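Local coordinates for protein putative hydroxymethylglutaryl-CoA synthase (Streptococcus mutans, PDB 3SQZ) that is a thiolase-fold enzyme that binds coenzyme A and probably condenses acetyl-CoA with acetoacetyl-CoA to give 3-hydroxy-3-methylglutaryl-CoA, at residues L318-L321 / S322-N326; Y402-G405 / P406-K410. All blocks are in the same frame, centred on the assembly; numbering follows the deposited sequence.

Contact 1: L318-L321 / S322-N326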
ATOM      1  N   LEU A 318      -3.620  -0.322  -2.959  1.00  8.87           N
ATOM      2  CA  LEU A 318      -4.917  -0.231  -2.307  1.00  9.16           C
ATOM      3  C   LEU A 318      -5.885   0.556  -3.203  1.00  8.60           C
ATOM      4  O   LEU A 318      -7.052   0.195  -3.335  1.00  9.30           O
ATOM      5  CB  LEU A 318      -4.784   0.421  -0.928  1.00  9.65           C
ATOM      6  CG  LEU A 318      -6.100   0.623  -0.166  1.00 10.03           C
ATOM      7  CD1 LEU A 318      -6.801  -0.703   0.104  1.00 10.49           C
ATOM      8  CD2 LEU A 318      -5.834   1.372   1.132  1.00 11.03           C
ATOM      9  N   GLY A 319      -5.404   1.635  -3.815  1.00  9.03           N
ATOM     10  CA  GLY A 319      -6.234   2.382  -4.744  1.00  9.44           C
ATOM     11  C   GLY A 319      -6.615   1.564  -5.966  1.00  8.79           C
ATOM     12  O   GLY A 319      -7.749   1.651  -6.448  1.00  9.42           O
ATOM     13  N   LEU A 320      -5.677   0.775  -6.494  1.00  9.03           N
ATOM     14  CA  LEU A 320      -5.999  -0.142  -7.583  1.00  9.47           C
ATOM     15  C   LEU A 320      -7.126  -1.096  -7.153  1.00  8.73           C
ATOM     16  O   LEU A 320      -8.107  -1.302  -7.870  1.00  9.21           O
ATOM     17  CB  LEU A 320      -4.757  -0.927  -8.007  1.00  9.65           C
ATOM     18  CG  LEU A 320      -4.997  -2.030  -9.043  1.00 10.34           C
ATOM     19  CD1 LEU A 320      -5.522  -1.489 -10.385  1.00 11.43           C
ATOM     20  CD2 LEU A 320      -3.729  -2.852  -9.252  1.00 11.53           C
ATOM     21  N   LEU A 321      -6.988  -1.674  -5.967  1.00  8.64           N
ATOM     22  CA  LEU A 321      -7.997  -2.597  -5.463  1.00  9.08           C
ATOM     23  C   LEU A 321      -9.357  -1.910  -5.299  1.00  8.52           C
ATOM     24  O   LEU A 321     -10.390  -2.439  -5.704  1.00  9.26           O
ATOM     25  CB  LEU A 321      -7.521  -3.183  -4.141  1.00  9.58           C
ATOM     26  CG  LEU A 321      -8.408  -4.254  -3.516  1.00  9.67           C
ATOM     27  CD1 LEU A 321      -8.567  -5.469  -4.429  1.00 10.78           C
ATOM     28  CD2 LEU A 321      -7.833  -4.641  -2.160  1.00 10.27           C
ATOM     29  N   SER A 322      -9.341  -0.715  -4.721  1.00  8.82           N
ATOM     30  CA  SER A 322     -10.544   0.078  -4.548  1.00  9.13           C
ATOM     31  C   SER A 322     -11.204   0.368  -5.905  1.00  9.25           C
ATOM     32  O   SER A 322     -12.421   0.242  -6.061  1.00  9.98           O
ATOM     33  CB  SER A 322     -10.171   1.371  -3.828  1.00  9.33           C
ATOM     34  OG  SER A 322     -11.315   2.098  -3.415  1.00  9.90           O
ATOM     35  N   LEU A 323     -10.393   0.752  -6.884  1.00  9.24           N
ATOM     36  CA  LEU A 323     -10.874   0.972  -8.240  1.00  9.82           C
ATOM     37  C   LEU A 323     -11.563  -0.269  -8.796  1.00  9.06           C
ATOM     38  O   LEU A 323     -12.682  -0.201  -9.305  1.00  9.83           O
ATOM     39  CB  LEU A 323      -9.700   1.345  -9.139  1.00  9.92           C
ATOM     40  CG  LEU A 323     -10.001   1.368 -10.638  1.00 10.05           C
ATOM     41  CD1 LEU A 323     -11.004   2.481 -11.002  1.00 11.32           C
ATOM     42  CD2 LEU A 323      -8.711   1.507 -11.436  1.00 10.99           C
ATOM     43  N   LEU A 324     -10.897  -1.416  -8.718  1.00  9.35           N
ATOM     44  CA  LEU A 324     -11.433  -2.613  -9.346  1.00  9.95           C
ATOM     45  C   LEU A 324     -12.716  -3.081  -8.681  1.00  9.75           C
ATOM     46  O   LEU A 324     -13.606  -3.613  -9.350  1.00 10.45           O
ATOM     47  CB  LEU A 324     -10.402  -3.740  -9.331  1.00 10.29           C
ATOM     48  CG  LEU A 324      -9.106  -3.446 -10.086  1.00 11.32           C
ATOM     49  CD1 LEU A 324      -8.285  -4.718 -10.195  1.00 12.93           C
ATOM     50  CD2 LEU A 324      -9.381  -2.848 -11.464  1.00 12.33           C
ATOM     51  N   GLU A 325     -12.812  -2.881  -7.370  1.00  9.61           N
ATOM     52  CA  GLU A 325     -13.968  -3.319  -6.598  1.00 10.26           C
ATOM     53  C   GLU A 325     -15.129  -2.321  -6.607  1.00 10.71           C
ATOM     54  O   GLU A 325     -16.239  -2.659  -6.205  1.00 12.48           O
ATOM     55  CB  GLU A 325     -13.550  -3.680  -5.164  1.00 10.46           C
ATOM     56  CG  GLU A 325     -12.755  -4.972  -5.143  1.00 10.40           C
ATOM     57  CD  GLU A 325     -12.254  -5.428  -3.780  1.00 10.01           C
ATOM     58  OE1 GLU A 325     -12.301  -4.656  -2.792  1.00 11.02           O
ATOM     59  OE2 GLU A 325     -11.801  -6.592  -3.707  1.00 10.09           O
ATOM     60  N   ASN A 326     -14.888  -1.104  -7.083  1.00 11.08           N
ATOM     61  CA  ASN A 326     -15.907  -0.060  -7.013  1.00 11.82           C
ATOM     62  C   ASN A 326     -16.266   0.639  -8.314  1.00 12.17           C
ATOM     63  O   ASN A 326     -17.312   1.274  -8.398  1.00 13.76           O
ATOM     64  CB  ASN A 326     -15.566   0.949  -5.918  1.00 12.21           C
ATOM     65  CG  ASN A 326     -15.598   0.315  -4.552  1.00 13.22           C
ATOM     66  OD1 ASN A 326     -16.663   0.149  -3.961  1.00 13.86           O
ATOM     67  ND2 ASN A 326     -14.437  -0.089  -4.059  1.00 14.32           N
TER
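Leu321 carries CG trans to its backbone N (chi1 -176°), whereas Glu325, one turn later, folds CG back beside its own N (chi1 -72°), and the two side chains meet at a slant. The glutamate runs straight beyond CG and lays its carboxylate against the leucine's end, with Leu321 CD1 3.5 Å from Glu325 OE2. The carboxylate is tied down on both oxygens: OE1 pairs with Arg366 and Tyr304, OE2 with the backbone N of Gln363. On another side of the helix, Leu324 CG sits 4.1 Å from Leu320 CD1 and rests over Leu320 O at 3.2 Å. Beneath these side chains runs a regular i to i+4 ladder, from Ser322 N to Leu318 O (2.8 Å) through Glu325 N to Leu321 O (3.0 Å). At the end of the helix the pattern changes: Asn326 ND2 donates to Ser322 O (2.9 Å), in the carbonyl plane and on a lone pair, while the backbone N of Asn326 bonds Leu323 O, so the last turn tightens. Ser322 OG bonds Ala300 O and Tyr304 N, joining the helix to the end of helix 288-302. Leu321 packs on strand 37-45, and Leu320, Leu323 and Leu324 on Ile336 of strand 335-342, a placement consistent with the buried central helix layer of the thiolase fold.

Contact 2: Y402-G405 / P406-K410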
ATOM      1  N   TYR A 402      -4.053  -7.564  22.185  1.00 14.92           N
ATOM      2  CA  TYR A 402      -4.857  -6.612  21.443  1.00 14.04           C
ATOM      3  C   TYR A 402      -5.588  -7.364  20.350  1.00 13.53           C
ATOM      4  O   TYR A 402      -5.281  -8.527  20.063  1.00 14.86           O
ATOM      5  CB  TYR A 402      -3.960  -5.536  20.824  1.00 14.84           C
ATOM      6  CG  TYR A 402      -3.298  -4.632  21.839  1.00 14.17           C
ATOM      7  CD1 TYR A 402      -4.009  -3.595  22.434  1.00 15.55           C
ATOM      8  CD2 TYR A 402      -1.966  -4.804  22.191  1.00 14.78           C
ATOM      9  CE1 TYR A 402      -3.413  -2.763  23.359  1.00 16.51           C
ATOM     10  CE2 TYR A 402      -1.360  -3.975  23.112  1.00 15.94           C
ATOM     11  CZ  TYR A 402      -2.088  -2.956  23.691  1.00 16.70           C
ATOM     12  OH  TYR A 402      -1.491  -2.127  24.610  1.00 18.41           O
ATOM     13  N   GLN A 403      -6.558  -6.706  19.730  1.00 13.08           N
ATOM     14  CA  GLN A 403      -7.210  -7.281  18.569  1.00 13.38           C
ATOM     15  C   GLN A 403      -6.266  -7.243  17.385  1.00 12.38           C
ATOM     16  O   GLN A 403      -5.715  -6.189  17.053  1.00 12.65           O
ATOM     17  CB  GLN A 403      -8.448  -6.480  18.217  1.00 14.70           C
ATOM     18  CG  GLN A 403      -9.499  -6.453  19.291  1.00 17.32           C
ATOM     19  CD  GLN A 403     -10.739  -5.767  18.800  1.00 21.59           C
ATOM     20  OE1 GLN A 403     -11.060  -4.663  19.231  1.00 24.39           O
ATOM     21  NE2 GLN A 403     -11.434  -6.402  17.868  1.00 23.08           N
ATOM     22  N   THR A 404      -6.089  -8.398  16.751  1.00 11.87           N
ATOM     23  CA  THR A 404      -5.275  -8.506  15.549  1.00 11.85           C
ATOM     24  C   THR A 404      -5.999  -9.359  14.514  1.00 11.96           C
ATOM     25  O   THR A 404      -7.088  -9.869  14.772  1.00 13.00           O
ATOM     26  CB  THR A 404      -3.893  -9.149  15.839  1.00 11.76           C
ATOM     27  OG1 THR A 404      -4.067 -10.518  16.230  1.00 12.23           O
ATOM     28  CG2 THR A 404      -3.152  -8.401  16.938  1.00 12.40           C
ATOM     29  N   GLY A 405      -5.382  -9.508  13.348  1.00 12.18           N
ATOM     30  CA  GLY A 405      -5.799 -10.487  12.366  1.00 12.95           C
ATOM     31  C   GLY A 405      -5.249 -11.849  12.756  1.00 12.52           C
ATOM     32  O   GLY A 405      -4.970 -12.103  13.936  1.00 12.78           O
ATOM     33  N   PRO A 406      -5.083 -12.739  11.768  1.00 12.92           N
ATOM     34  CA  PRO A 406      -4.704 -14.126  12.065  1.00 13.83           C
ATOM     35  C   PRO A 406      -3.326 -14.293  12.695  1.00 13.54           C
ATOM     36  O   PRO A 406      -3.110 -15.304  13.357  1.00 16.07           O
ATOM     37  CB  PRO A 406      -4.766 -14.811  10.692  1.00 16.00           C
ATOM     38  CG  PRO A 406      -4.696 -13.698   9.692  1.00 17.33           C
ATOM     39  CD  PRO A 406      -5.417 -12.555  10.347  1.00 14.63           C
ATOM     40  N   PHE A 407      -2.423 -13.339  12.493  1.00 11.75           N
ATOM     41  CA  PHE A 407      -1.078 -13.424  13.045  1.00 11.54           C
ATOM     42  C   PHE A 407      -0.826 -12.277  14.004  1.00 11.03           C
ATOM     43  O   PHE A 407      -1.371 -11.182  13.841  1.00 11.80           O
ATOM     44  CB  PHE A 407      -0.037 -13.401  11.918  1.00 12.75           C
ATOM     45  CG  PHE A 407      -0.237 -14.485  10.900  1.00 12.96           C
ATOM     46  CD1 PHE A 407       0.183 -15.781  11.157  1.00 13.99           C
ATOM     47  CD2 PHE A 407      -0.874 -14.220   9.696  1.00 14.17           C
ATOM     48  CE1 PHE A 407      -0.009 -16.785  10.220  1.00 14.37           C
ATOM     49  CE2 PHE A 407      -1.065 -15.221   8.756  1.00 14.86           C
ATOM     50  CZ  PHE A 407      -0.642 -16.505   9.022  1.00 15.00           C
ATOM     51  N   ALA A 408       0.023 -12.522  14.997  1.00 10.95           N
ATOM     52  CA  ALA A 408       0.357 -11.495  15.967  1.00 10.84           C
ATOM     53  C   ALA A 408       1.796 -11.633  16.425  1.00 10.58           C
ATOM     54  O   ALA A 408       2.361 -12.737  16.443  1.00 11.40           O
ATOM     55  CB  ALA A 408      -0.580 -11.561  17.174  1.00 12.43           C
ATOM     56  N   LEU A 409       2.371 -10.503  16.821  1.00 10.86           N
ATOM     57  CA  LEU A 409       3.586 -10.496  17.618  1.00 10.97           C
ATOM     58  C   LEU A 409       3.194 -10.894  19.037  1.00 11.34           C
ATOM     59  O   LEU A 409       2.369 -10.238  19.674  1.00 12.80           O
ATOM     60  CB  LEU A 409       4.196  -9.102  17.614  1.00 11.46           C
ATOM     61  CG  LEU A 409       5.456  -8.912  18.466  1.00 11.95           C
ATOM     62  CD1 LEU A 409       6.647  -9.662  17.890  1.00 13.05           C
ATOM     63  CD2 LEU A 409       5.769  -7.432  18.593  1.00 13.05           C
ATOM     64  N   LYS A 410       3.766 -11.992  19.524  1.00 12.21           N
ATOM     65  CA  LYS A 410       3.401 -12.569  20.817  1.00 13.21           C
ATOM     66  C   LYS A 410       4.223 -12.016  21.972  1.00 13.51           C
ATOM     67  O   LYS A 410       3.712 -11.809  23.069  1.00 14.35           O
ATOM     68  CB  LYS A 410       3.553 -14.094  20.785  1.00 14.99           C
ATOM     69  CG  LYS A 410       2.729 -14.776  19.708  1.00 18.03           C
ATOM     70  CD  LYS A 410       1.246 -14.514  19.892  1.00 21.94           C
ATOM     71  CE  LYS A 410       0.419 -15.308  18.895  1.00 24.98           C
ATOM     72  NZ  LYS A 410       0.535 -16.774  19.113  1.00 27.14           N
TER
HETATM   73  O   HOH W   1      -2.788  -9.360  12.374  1.00 12.08           O
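Between Thr404 and Ala408 the backbone makes a U-turn: 402-405 comes in as an extended loop, Gly405 and Pro406 form the bend, and the chain leaves along strand 407-413. The CA atoms of Thr404 and Ala408 face each other at 6.4 Å. Pro406, with a helix-like phi/psi of -65/-24°, brings Phe407 N to 3.2 Å from Gly405 O, but the angle is too poor for a hydrogen bond. A water spans the bend instead, accepting from Gly405 N (2.8 Å) and probably donating to Phe407 O (2.7 Å), so that the two arms are joined through solvent where no direct bond links them. Thr404 does the side-chain work. Its hydroxyl stands between its own N and carbonyl carbon (chi1 66°) and donates to Gly405 O at 2.9 Å, from a position tilted off the carbonyl plane, which ties the side chain to the carbonyl of the Gly405-Pro406 peptide. The same OG1 is in van der Waals contact with Ala408 CB at 3.8 Å, and Thr404 CG2 approaches that methyl at 4.1 Å, a small apolar touch inside the bend. The CB of Phe407 points away from the incoming loop, and its ring packs on Thr87, Ala90 and Asn94 of helix 85-94. The outgoing arm belongs to a small antiparallel sheet: Ala408 and Lys410 pair through their backbones with Gly420 and Ile418 of strand 416-421, Pro406 bonds Val422 just beyond, and Leu409 bonds Thr82 in the loop before helix 85-94.

How the contacts relate
Contacts 1 and 2 do not touch: their centres are 26 Å apart and their nearest atoms about 15 Å. Contact 1 closes before contact 2 opens along the chain. It lies deeper, its centre 12 Å from that of the chain, against 20 Å for contact 2. It is also the nearer to the predicted catalytic region, the side chain of Leu318 being about 9 Å from those of His267 and Asn310, whereas 402-405/406-410 is away from the annotated sites. The first is a buried helix end against the large mixed sheet; the second is a water-bridged bend leading into a separate, more peripheral three-stranded sheet.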